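Local coordinates for CymD (Pseudomonas putida, PDB 6Z34), which forms an outer-membrane channel for monoaromatic hydrocarbons, which probably leave it laterally into the membrane, as in other channels of the FadL family, at residues V9-S13 with Q28-L32; P34-T38 with S152-S156; M40-L46 with S86-E92; R93-G99 with P140-Q146. One frame throughout, in Å; residues are numbered along the deposited sequence.

Contact 1 (V9-S13 with Q28-L32)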
loop_
_atom_site.group_PDB
_atom_site.type_symbol
_atom_site.label_atom_id
_atom_site.label_comp_id
_atom_site.label_asym_id
_atom_site.label_seq_id
_atom_site.Cartn_x
_atom_site.Cartn_y
_atom_site.Cartn_z
ATOM N N VAL A 9 4.089 8.010 -3.427
ATOM C CA VAL A 9 5.053 6.989 -3.837
ATOM C C VAL A 9 6.403 7.658 -4.074
ATOM O O VAL A 9 6.579 8.393 -5.061
ATOM C CB VAL A 9 4.600 6.239 -5.092
ATOM C CG1 VAL A 9 5.510 5.041 -5.316
ATOM C CG2 VAL A 9 3.160 5.793 -4.953
ATOM N N GLY A 10 7.360 7.391 -3.186
ATOM C CA GLY A 10 8.699 7.931 -3.306
ATOM C C GLY A 10 8.834 9.274 -2.605
ATOM O O GLY A 10 7.839 9.904 -2.228
ATOM N N PRO A 11 10.074 9.747 -2.428
ATOM C CA PRO A 11 10.292 10.941 -1.581
ATOM C C PRO A 11 9.811 12.241 -2.191
ATOM O O PRO A 11 9.586 13.206 -1.445
ATOM C CB PRO A 11 11.815 10.964 -1.372
ATOM C CG PRO A 11 12.318 9.626 -1.878
ATOM C CD PRO A 11 11.334 9.165 -2.913
ATOM N N VAL A 12 9.656 12.316 -3.510
ATOM C CA VAL A 12 9.241 13.575 -4.125
ATOM C C VAL A 12 7.737 13.755 -3.975
ATOM O O VAL A 12 7.251 14.830 -3.585
ATOM C CB VAL A 12 9.669 13.609 -5.605
ATOM C CG1 VAL A 12 9.152 14.846 -6.268
ATOM C CG2 VAL A 12 11.200 13.514 -5.748
ATOM N N SER A 13 6.982 12.707 -4.304
ATOM C CA SER A 13 5.550 12.701 -4.057
ATOM C C SER A 13 5.248 12.824 -2.562
ATOM O O SER A 13 4.451 13.675 -2.150
ATOM C CB SER A 13 4.959 11.428 -4.640
ATOM O OG SER A 13 3.768 11.091 -4.007
ATOM N N GLN A 28 8.853 6.667 -9.867
ATOM C CA GLN A 28 7.695 6.209 -9.106
ATOM C C GLN A 28 6.376 6.458 -9.826
ATOM O O GLN A 28 5.358 5.882 -9.419
ATOM C CB GLN A 28 7.693 6.874 -7.734
ATOM C CG GLN A 28 8.844 6.399 -6.862
ATOM C CD GLN A 28 10.113 7.183 -7.098
ATOM O OE1 GLN A 28 10.250 7.884 -8.114
ATOM N NE2 GLN A 28 11.054 7.074 -6.171
ATOM N N GLY A 29 6.371 7.257 -10.908
ATOM C CA GLY A 29 5.156 7.419 -11.687
ATOM C C GLY A 29 4.588 6.096 -12.164
ATOM O O GLY A 29 3.377 5.966 -12.347
ATOM N N MET A 30 5.450 5.103 -12.376
ATOM C CA MET A 30 5.056 3.715 -12.603
ATOM C C MET A 30 3.923 3.268 -11.677
ATOM O O MET A 30 3.055 2.469 -12.063
ATOM C CB MET A 30 6.270 2.792 -12.386
ATOM C CG MET A 30 7.004 2.433 -13.638
ATOM S SD MET A 30 8.419 1.328 -13.459
ATOM C CE MET A 30 9.347 2.088 -12.149
ATOM N N MET A 31 3.946 3.750 -10.436
ATOM C CA MET A 31 2.994 3.309 -9.427
ATOM C C MET A 31 1.967 4.373 -9.099
ATOM O O MET A 31 1.203 4.194 -8.154
ATOM C CB MET A 31 3.717 2.893 -8.147
ATOM C CG MET A 31 4.562 1.631 -8.287
ATOM S SD MET A 31 3.597 0.140 -8.640
ATOM C CE MET A 31 2.293 0.293 -7.453
ATOM N N LEU A 32 1.948 5.490 -9.828
ATOM C CA LEU A 32 0.919 6.496 -9.587
ATOM C C LEU A 32 0.232 6.784 -10.909
ATOM O O LEU A 32 -0.727 6.092 -11.288
ATOM C CB LEU A 32 1.496 7.768 -8.969
ATOM C CG LEU A 32 0.440 8.508 -8.132
ATOM C CD1 LEU A 32 1.089 9.171 -6.929
ATOM C CD2 LEU A 32 -0.374 9.520 -8.933
#
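Val9 lays its CG1 methyl against the start of the Gln28 side chain, with CG1 3.7 Å from Gln28 CB. The two side chains run antiparallel to one another where they overlap, and Gln28 CB also sits 3.3 Å from Val9 O. With CG1 opposite its backbone N (chi1 -170°), Val9 sets that methyl between Gln28 and Met31, 4.0 Å from Met31 CB, while the other methyl, CG2, faces Leu32 and is 4.4 Å from its CD1. Beyond CB the Gln28 chain bends at chi2 and runs along Gly10, its CG 3.9 Å from Gly10 CA. Both segments belong to the N-terminal hatch that plugs the barrel in FadL-type channels, a short helix here meeting a 3-10 turn closed by Met31 N to Gln28 O. Shortened to an alanine here, Gln28 would still touch Val9 but would probably leave a gap beside Gly10. At the backbone angles of Gly10, any side chain would jam against Val9 O. Ser13 OG accepts a 3.2 Å hydrogen bond from Val9 N and is also bonded to Ile19 O. Val9 and Gln28 both touch Glu84 of strand 80-91.

Contact 2 (P34-T38 with S152-S156)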
loop_
_atom_site.group_PDB
_atom_site.type_symbol
_atom_site.label_atom_id
_atom_site.label_comp_id
_atom_site.label_asym_id
_atom_site.label_seq_id
_atom_site.Cartn_x
_atom_site.Cartn_y
_atom_site.Cartn_z
ATOM N N PRO A 34 1.484 6.633 -14.583
ATOM C CA PRO A 34 2.612 6.357 -15.482
ATOM C C PRO A 34 2.714 7.323 -16.652
ATOM O O PRO A 34 3.786 7.411 -17.259
ATOM C CB PRO A 34 2.349 4.917 -15.951
ATOM C CG PRO A 34 0.960 4.577 -15.499
ATOM C CD PRO A 34 0.634 5.453 -14.353
ATOM N N ALA A 35 1.660 8.082 -16.973
ATOM C CA ALA A 35 1.797 9.084 -18.029
ATOM C C ALA A 35 2.856 10.115 -17.674
ATOM O O ALA A 35 3.456 10.713 -18.577
ATOM C CB ALA A 35 0.459 9.778 -18.306
ATOM N N THR A 36 3.145 10.307 -16.373
ATOM C CA THR A 36 4.122 11.336 -16.010
ATOM C C THR A 36 5.549 10.938 -16.363
ATOM O O THR A 36 6.439 11.794 -16.320
ATOM C CB THR A 36 4.065 11.682 -14.520
ATOM O OG1 THR A 36 4.291 10.510 -13.737
ATOM C CG2 THR A 36 2.698 12.368 -14.146
ATOM N N LEU A 37 5.789 9.664 -16.693
ATOM C CA LEU A 37 7.127 9.233 -17.070
ATOM C C LEU A 37 7.627 9.910 -18.335
ATOM O O LEU A 37 8.841 10.035 -18.503
ATOM C CB LEU A 37 7.156 7.724 -17.260
ATOM C CG LEU A 37 6.765 6.938 -16.021
ATOM C CD1 LEU A 37 6.566 5.486 -16.408
ATOM C CD2 LEU A 37 7.840 7.132 -14.954
ATOM N N THR A 38 6.733 10.370 -19.218
ATOM C CA THR A 38 7.203 11.145 -20.369
ATOM C C THR A 38 7.850 12.468 -19.965
ATOM O O THR A 38 8.534 13.070 -20.797
ATOM C CB THR A 38 6.069 11.400 -21.384
ATOM O OG1 THR A 38 5.005 12.164 -20.792
ATOM C CG2 THR A 38 5.527 10.094 -21.897
ATOM N N SER A 152 -0.191 13.075 -23.011
ATOM C CA SER A 152 0.611 11.903 -22.681
ATOM C C SER A 152 -0.298 10.838 -22.087
ATOM O O SER A 152 -1.157 11.146 -21.250
ATOM C CB SER A 152 1.710 12.236 -21.675
ATOM O OG SER A 152 2.873 12.697 -22.332
ATOM N N VAL A 153 -0.104 9.591 -22.509
ATOM C CA VAL A 153 -0.805 8.446 -21.949
ATOM C C VAL A 153 0.207 7.454 -21.378
ATOM O O VAL A 153 1.368 7.403 -21.795
ATOM C CB VAL A 153 -1.694 7.753 -22.992
ATOM C CG1 VAL A 153 -2.810 8.692 -23.480
ATOM C CG2 VAL A 153 -0.841 7.226 -24.142
ATOM N N GLY A 154 -0.260 6.640 -20.425
ATOM C CA GLY A 154 0.595 5.663 -19.776
ATOM C C GLY A 154 -0.199 4.596 -19.051
ATOM O O GLY A 154 -1.336 4.814 -18.605
ATOM N N ALA A 155 0.437 3.435 -18.906
ATOM C CA ALA A 155 -0.204 2.302 -18.270
ATOM C C ALA A 155 0.861 1.467 -17.589
ATOM O O ALA A 155 2.049 1.539 -17.941
ATOM C CB ALA A 155 -0.981 1.438 -19.266
ATOM N N SER A 156 0.421 0.707 -16.576
ATOM C CA SER A 156 1.244 -0.301 -15.933
ATOM C C SER A 156 0.410 -1.557 -15.751
ATOM O O SER A 156 -0.814 -1.489 -15.594
ATOM C CB SER A 156 1.742 0.145 -14.566
ATOM O OG SER A 156 2.463 1.343 -14.666
#
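Thr38 OG1 and Ser152 OG share the one hydrogen bond across the contact, 2.7 Å long, with either hydroxyl able to be the donor. Thr38 holds OG1 between its backbone N and carbonyl carbon (chi1 62°), which leaves the oxygen facing the strand and also 3.1 Å from Ala35 O in its own turn. The rest is close packing of small groups on backbone. Ala35 CB rests 3.6 Å from Ser152 O, and the Pro34 ring presses its CG against the peptide after Gly154, 3.6 Å from Ala155 N. The same CG lies 3.7 Å from Ser156 OG, a hydroxyl whose hydrogen bonds go to Ser142 OG and Met30 O. Between these points the two backbones come very near, Ala35 CA and Gly154 CA being 4.0 Å apart. Glycine is what permits this, since a beta carbon on Gly154 would run into Ala35 N and the carbonyl carbon of Pro34. The 3-10 turn belongs to the hatch, as in other FadL-family proteins, and it lies against the inner side of the barrel wall: Pro34 and Thr38 reach on to strand 131-146, while Pro34 and Ala35 touch strand 198-229, the two neighbours of strand 151-171.

Contact 3 (M40-L46 with S86-E92); sequences MQEGMHL and SLVWRGE
Arg90 is bent at chi2 and chi3 (-82° and -75°), carrying its guanidinium to Met40 O. Arg90 NH1 bonds Met40 O only weakly, at 2.9 Å, and the NE approach is too short to be trusted. Glu42, with CG opposite its carbonyl carbon (chi1 -59°), sets CG over one face of the Arg90 guanidinium, and its straight chain carries the carboxylate on to the backbone, where OE2 takes Glu92 N at 2.6 Å on its anti side. Glu42 and Arg90 lie close without a salt bridge, OE2 and NH1 being 5.3 Å apart. His45 is pinned through both ring nitrogens, NE2 giving a 2.7 Å bond to Gln41 O and ND1 meeting Ser435 OG, while Met40 CE lies over the rim of one ring face. On the opposite face, Met44 SD meets the edge of the Trp89 five-membered ring, 5.0 Å from the centroid, a Met-aromatic contact. Met44 CE is doubtfully close to Leu87 CD1, which also lies 3.6 Å from Leu46 CD2. Paired bonds tie Gly43 to Arg90 and His45 to Val88. Such antiparallel pairing builds a transmembrane beta-barrel, with Met44, Leu46, Leu87 and Trp89 on its outer surface and His45, Val88 and Arg90 inward.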
loop_
_atom_site.group_PDB
_atom_site.type_symbol
_atom_site.label_atom_id
_atom_site.label_comp_id
_atom_site.label_asym_id
_atom_site.label_seq_id
_atom_site.Cartn_x
_atom_site.Cartn_y
_atom_site.Cartn_z
ATOM N N MET A 40 10.268 12.617 -17.738
ATOM C CA MET A 40 11.674 12.362 -17.444
ATOM C C MET A 40 12.537 12.567 -18.682
ATOM O O MET A 40 12.086 12.372 -19.810
ATOM C CB MET A 40 11.875 10.936 -16.926
ATOM C CG MET A 40 11.048 10.631 -15.673
ATOM S SD MET A 40 11.201 8.910 -15.182
ATOM C CE MET A 40 12.799 8.970 -14.369
ATOM N N GLN A 41 13.798 12.945 -18.449
ATOM C CA GLN A 41 14.760 13.133 -19.530
ATOM C C GLN A 41 15.049 11.812 -20.232
ATOM O O GLN A 41 14.912 10.729 -19.657
ATOM C CB GLN A 41 16.070 13.732 -19.002
ATOM C CG GLN A 41 15.924 15.091 -18.333
ATOM C CD GLN A 41 16.138 16.234 -19.309
ATOM O OE1 GLN A 41 17.253 16.459 -19.780
ATOM N NE2 GLN A 41 15.067 16.958 -19.623
ATOM N N GLU A 42 15.447 11.916 -21.495
ATOM C CA GLU A 42 15.854 10.756 -22.269
ATOM C C GLU A 42 17.119 10.161 -21.669
ATOM O O GLU A 42 17.976 10.876 -21.137
ATOM C CB GLU A 42 16.088 11.143 -23.728
ATOM C CG GLU A 42 14.869 11.733 -24.413
ATOM C CD GLU A 42 15.061 11.939 -25.915
ATOM O OE1 GLU A 42 15.978 12.689 -26.305
ATOM O OE2 GLU A 42 14.288 11.358 -26.708
ATOM N N GLY A 43 17.218 8.828 -21.737
ATOM C CA GLY A 43 18.316 8.056 -21.199
ATOM C C GLY A 43 17.787 6.911 -20.347
ATOM O O GLY A 43 16.646 6.462 -20.506
ATOM N N MET A 44 18.620 6.440 -19.426
ATOM C CA MET A 44 18.297 5.301 -18.587
ATOM C C MET A 44 18.479 5.685 -17.137
ATOM O O MET A 44 19.518 6.240 -16.756
ATOM C CB MET A 44 19.138 4.073 -18.935
ATOM C CG MET A 44 18.710 3.507 -20.265
ATOM S SD MET A 44 18.752 1.743 -20.259
ATOM C CE MET A 44 18.163 1.497 -18.621
ATOM N N HIS A 45 17.461 5.375 -16.348
ATOM C CA HIS A 45 17.330 5.842 -14.979
ATOM C C HIS A 45 17.238 4.637 -14.063
ATOM O O HIS A 45 16.472 3.704 -14.327
ATOM C CB HIS A 45 16.101 6.753 -14.842
ATOM C CG HIS A 45 16.083 7.891 -15.835
ATOM N ND1 HIS A 45 16.624 9.132 -15.558
ATOM C CD2 HIS A 45 15.566 7.982 -17.084
ATOM C CE1 HIS A 45 16.450 9.935 -16.595
ATOM N NE2 HIS A 45 15.815 9.261 -17.538
ATOM N N LEU A 46 18.043 4.645 -13.012
ATOM C CA LEU A 46 18.077 3.574 -12.033
ATOM C C LEU A 46 17.794 4.202 -10.690
ATOM O O LEU A 46 18.474 5.151 -10.294
ATOM C CB LEU A 46 19.432 2.859 -12.009
ATOM C CG LEU A 46 19.811 2.052 -13.243
ATOM C CD1 LEU A 46 21.282 2.275 -13.573
ATOM C CD2 LEU A 46 19.533 0.587 -13.004
ATOM N N SER A 86 13.784 0.702 -9.255
ATOM C CA SER A 86 13.228 1.073 -10.553
ATOM C C SER A 86 14.292 1.176 -11.630
ATOM O O SER A 86 15.415 1.632 -11.393
ATOM C CB SER A 86 12.439 2.403 -10.495
ATOM O OG SER A 86 13.134 3.410 -9.780
ATOM N N LEU A 87 13.887 0.768 -12.829
ATOM C CA LEU A 87 14.657 0.902 -14.055
ATOM C C LEU A 87 13.715 1.496 -15.093
ATOM O O LEU A 87 12.701 0.878 -15.431
ATOM C CB LEU A 87 15.195 -0.457 -14.531
ATOM C CG LEU A 87 15.990 -0.326 -15.837
ATOM C CD1 LEU A 87 17.063 0.716 -15.611
ATOM C CD2 LEU A 87 16.605 -1.658 -16.310
ATOM N N VAL A 88 14.043 2.676 -15.606
ATOM C CA VAL A 88 13.219 3.355 -16.598
ATOM C C VAL A 88 14.082 3.726 -17.804
ATOM O O VAL A 88 15.132 4.356 -17.652
ATOM C CB VAL A 88 12.544 4.612 -16.004
ATOM C CG1 VAL A 88 11.854 5.424 -17.100
ATOM C CG2 VAL A 88 11.546 4.216 -14.918
ATOM N N TRP A 89 13.623 3.352 -18.995
ATOM C CA TRP A 89 14.214 3.796 -20.252
ATOM C C TRP A 89 13.325 4.870 -20.887
ATOM O O TRP A 89 12.106 4.684 -21.016
ATOM C CB TRP A 89 14.388 2.595 -21.184
ATOM C CG TRP A 89 14.890 2.934 -22.536
ATOM C CD1 TRP A 89 16.198 2.998 -22.929
ATOM C CD2 TRP A 89 14.102 3.230 -23.702
ATOM N NE1 TRP A 89 16.269 3.325 -24.261
ATOM C CE2 TRP A 89 15.004 3.485 -24.760
ATOM C CE3 TRP A 89 12.730 3.313 -23.953
ATOM C CZ2 TRP A 89 14.577 3.823 -26.049
ATOM C CZ3 TRP A 89 12.302 3.645 -25.249
ATOM C CH2 TRP A 89 13.227 3.897 -26.272
ATOM N N ARG A 90 13.936 5.992 -21.271
ATOM C CA ARG A 90 13.250 7.119 -21.908
ATOM C C ARG A 90 13.932 7.419 -23.231
ATOM O O ARG A 90 15.091 7.839 -23.245
ATOM C CB ARG A 90 13.279 8.365 -21.020
ATOM C CG ARG A 90 11.980 8.667 -20.296
ATOM C CD ARG A 90 11.009 9.396 -21.211
ATOM N NE ARG A 90 11.363 10.787 -21.417
ATOM C CZ ARG A 90 10.919 11.512 -22.442
ATOM N NH1 ARG A 90 11.278 12.784 -22.572
ATOM N NH2 ARG A 90 10.107 10.949 -23.330
ATOM N N GLY A 91 13.221 7.240 -24.334
ATOM C CA GLY A 91 13.725 7.664 -25.632
ATOM C C GLY A 91 12.619 8.128 -26.558
ATOM O O GLY A 91 11.558 7.507 -26.658
ATOM N N GLU A 92 12.902 9.213 -27.279
ATOM C CA GLU A 92 11.954 9.781 -28.232
ATOM C C GLU A 92 10.643 10.022 -27.496
ATOM O O GLU A 92 10.630 10.750 -26.496
ATOM C CB GLU A 92 11.787 8.860 -29.450
ATOM C CG GLU A 92 10.827 9.349 -30.574
ATOM C CD GLU A 92 9.617 8.431 -30.756
ATOM O OE1 GLU A 92 8.911 8.539 -31.784
ATOM O OE2 GLU A 92 9.384 7.585 -29.872
#

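Contact 4 (R93-G99 with P140-Q146); sequences RYALGVG and PFSAAYQ
Strands 94-99 and 140-146 are antiparallel neighbours in the barrel wall, 168° between their directions, with Tyr94 and Tyr145 as the last bridge pair. Past it, Gln146 N bonds Arg93 O at 3.0 Å. Tyr145, its CG opposite the backbone N (chi1 180°), swings CD1 over the centre of the Tyr94 ring, 3.5 Å from Tyr94 CZ. The ring planes are inclined at 52°, an oblique pair. Beside it, Arg93 CB lies 3.7 Å from Tyr145 CE1, and Arg93 NE gives a 3.2 Å bond to Gln146 O, the carbonyl tilted from the guanidinium plane. Arg93 NH2 meets Val147 O, and a leucine in place of this arginine would probably leave both carbonyls without their side-chain donor. In the meander of the FadL-type barrel, Tyr94, Leu96, Val98, Phe141, Ala143 and Tyr145 share the outer face, where Leu96 CD2 meets Ala143 CB at 4.1 Å. The inward face carries smaller groups, Ala95 CB touching Ala144 CB and Gly97 standing opposite Ser142. Paired backbone bonds hold both pairs; further along, the bond from Gly99 N to Pro140 O is weak, at 3.4 Å. There Val98 CG2 lies in front of that carbonyl, 3.2 Å from Pro140 O, beside Phe141.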
loop_
_atom_site.group_PDB
_atom_site.type_symbol
_atom_site.label_atom_id
_atom_site.label_comp_id
_atom_site.label_asym_id
_atom_site.label_seq_id
_atom_site.Cartn_x
_atom_site.Cartn_y
_atom_site.Cartn_z
ATOM N N ARG A 93 9.553 9.384 -27.939
ATOM C CA ARG A 93 8.211 9.584 -27.388
ATOM C C ARG A 93 7.823 8.551 -26.347
ATOM O O ARG A 93 6.731 8.649 -25.789
ATOM C CB ARG A 93 7.164 9.543 -28.503
ATOM C CG ARG A 93 7.240 10.697 -29.496
ATOM C CD ARG A 93 6.448 10.370 -30.767
ATOM N NE ARG A 93 5.208 11.125 -30.886
ATOM C CZ ARG A 93 5.049 12.190 -31.652
ATOM N NH1 ARG A 93 6.051 12.647 -32.371
ATOM N NH2 ARG A 93 3.882 12.807 -31.692
ATOM N N TYR A 94 8.658 7.544 -26.102
ATOM C CA TYR A 94 8.274 6.425 -25.261
ATOM C C TYR A 94 9.052 6.455 -23.958
ATOM O O TYR A 94 10.177 6.968 -23.891
ATOM C CB TYR A 94 8.524 5.075 -25.942
ATOM C CG TYR A 94 7.601 4.766 -27.103
ATOM C CD1 TYR A 94 7.850 5.276 -28.375
ATOM C CD2 TYR A 94 6.500 3.938 -26.932
ATOM C CE1 TYR A 94 7.001 4.977 -29.442
ATOM C CE2 TYR A 94 5.651 3.639 -27.979
ATOM C CZ TYR A 94 5.895 4.157 -29.227
ATOM O OH TYR A 94 5.044 3.826 -30.261
ATOM N N ALA A 95 8.416 5.905 -22.924
ATOM C CA ALA A 95 9.067 5.522 -21.688
ATOM C C ALA A 95 8.705 4.076 -21.419
ATOM O O ALA A 95 7.561 3.676 -21.642
ATOM C CB ALA A 95 8.626 6.383 -20.520
ATOM N N LEU A 96 9.699 3.286 -20.986
ATOM C CA LEU A 96 9.523 1.896 -20.586
ATOM C C LEU A 96 10.092 1.736 -19.193
ATOM O O LEU A 96 11.178 2.248 -18.895
ATOM C CB LEU A 96 10.230 0.918 -21.505
ATOM C CG LEU A 96 9.878 1.042 -22.985
ATOM C CD1 LEU A 96 10.874 0.216 -23.810
ATOM C CD2 LEU A 96 8.454 0.602 -23.232
ATOM N N GLY A 97 9.367 1.028 -18.344
ATOM C CA GLY A 97 9.750 0.926 -16.953
ATOM C C GLY A 97 9.420 -0.431 -16.386
ATOM O O GLY A 97 8.484 -1.109 -16.819
ATOM N N VAL A 98 10.201 -0.811 -15.388
ATOM C CA VAL A 98 9.882 -1.940 -14.533
ATOM C C VAL A 98 10.429 -1.603 -13.155
ATOM O O VAL A 98 11.362 -0.809 -13.021
ATOM C CB VAL A 98 10.468 -3.261 -15.095
ATOM C CG1 VAL A 98 11.969 -3.182 -15.130
ATOM C CG2 VAL A 98 10.003 -4.477 -14.253
ATOM N N GLY A 99 9.847 -2.200 -12.125
ATOM C CA GLY A 99 10.377 -1.990 -10.795
ATOM C C GLY A 99 9.805 -2.967 -9.790
ATOM O O GLY A 99 9.074 -3.900 -10.133
ATOM N N PRO A 140 5.682 -3.576 -11.311
ATOM C CA PRO A 140 5.039 -3.020 -12.505
ATOM C C PRO A 140 5.829 -3.274 -13.768
ATOM O O PRO A 140 7.061 -3.319 -13.765
ATOM C CB PRO A 140 4.988 -1.518 -12.211
ATOM C CG PRO A 140 6.200 -1.300 -11.355
ATOM C CD PRO A 140 6.263 -2.520 -10.459
ATOM N N PHE A 141 5.088 -3.462 -14.856
ATOM C CA PHE A 141 5.624 -3.385 -16.213
ATOM C C PHE A 141 4.893 -2.225 -16.858
ATOM O O PHE A 141 3.666 -2.264 -16.998
ATOM C CB PHE A 141 5.437 -4.695 -16.976
ATOM C CG PHE A 141 5.982 -5.894 -16.238
ATOM C CD1 PHE A 141 5.252 -6.489 -15.213
ATOM C CD2 PHE A 141 7.234 -6.408 -16.542
ATOM C CE1 PHE A 141 5.748 -7.576 -14.519
ATOM C CE2 PHE A 141 7.735 -7.497 -15.852
ATOM C CZ PHE A 141 6.988 -8.080 -14.830
ATOM N N SER A 142 5.633 -1.164 -17.177
ATOM C CA SER A 142 5.038 0.138 -17.420
ATOM C C SER A 142 5.551 0.709 -18.727
ATOM O O SER A 142 6.692 0.459 -19.135
ATOM C CB SER A 142 5.342 1.105 -16.287
ATOM O OG SER A 142 4.492 2.236 -16.342
ATOM N N ALA A 143 4.686 1.481 -19.378
ATOM C CA ALA A 143 5.026 2.137 -20.628
ATOM C C ALA A 143 4.263 3.447 -20.700
ATOM O O ALA A 143 3.184 3.579 -20.118
ATOM C CB ALA A 143 4.689 1.254 -21.837
ATOM N N ALA A 144 4.826 4.418 -21.425
ATOM C CA ALA A 144 4.161 5.697 -21.591
ATOM C C ALA A 144 4.524 6.264 -22.960
ATOM O O ALA A 144 5.539 5.898 -23.563
ATOM C CB ALA A 144 4.530 6.670 -20.465
ATOM N N TYR A 145 3.665 7.150 -23.456
ATOM C CA TYR A 145 3.784 7.621 -24.827
ATOM C C TYR A 145 3.275 9.049 -24.902
ATOM O O TYR A 145 2.206 9.356 -24.359
ATOM C CB TYR A 145 3.001 6.713 -25.787
ATOM C CG TYR A 145 3.070 7.134 -27.245
ATOM C CD1 TYR A 145 4.236 6.954 -27.991
ATOM C CD2 TYR A 145 1.966 7.708 -27.881
ATOM C CE1 TYR A 145 4.295 7.332 -29.331
ATOM C CE2 TYR A 145 2.015 8.097 -29.223
ATOM C CZ TYR A 145 3.188 7.913 -29.939
ATOM O OH TYR A 145 3.257 8.281 -31.270
ATOM N N GLN A 146 4.056 9.912 -25.565
ATOM C CA GLN A 146 3.633 11.278 -25.881
ATOM C C GLN A 146 2.834 11.228 -27.170
ATOM O O GLN A 146 3.403 11.093 -28.257
ATOM C CB GLN A 146 4.823 12.213 -26.048
ATOM C CG GLN A 146 5.408 12.758 -24.769
ATOM C CD GLN A 146 6.680 13.537 -25.028
ATOM O OE1 GLN A 146 7.425 13.225 -25.954
ATOM N NE2 GLN A 146 6.934 14.558 -24.217
#

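In the fold
Contacts 1 and 2 belong to the hatch within the barrel, contacts 3 and 4 to the wall itself. Contact 2 is the most fully buried; contact 1 is partly so, and the wall contacts have one face on the surface. Hydrogen bonding differs with place: none crosses contact 1, one hydroxyl pair crosses contact 2, and regular backbone pairing runs through contacts 3 and 4, whose strands 80-91 and 94-107 are neighbours bonded through Trp89 N to Leu96 O. Side-chain bonds to backbone, from Glu42 and Arg90 in contact 3 and Arg93 in contact 4, add to that pairing. Met30, from contact 1, joins hatch to wall, its side chain packed on Ser86, Val88 and Ser142. Arg90 likewise packs against the Leu37 and Thr38 carbonyls.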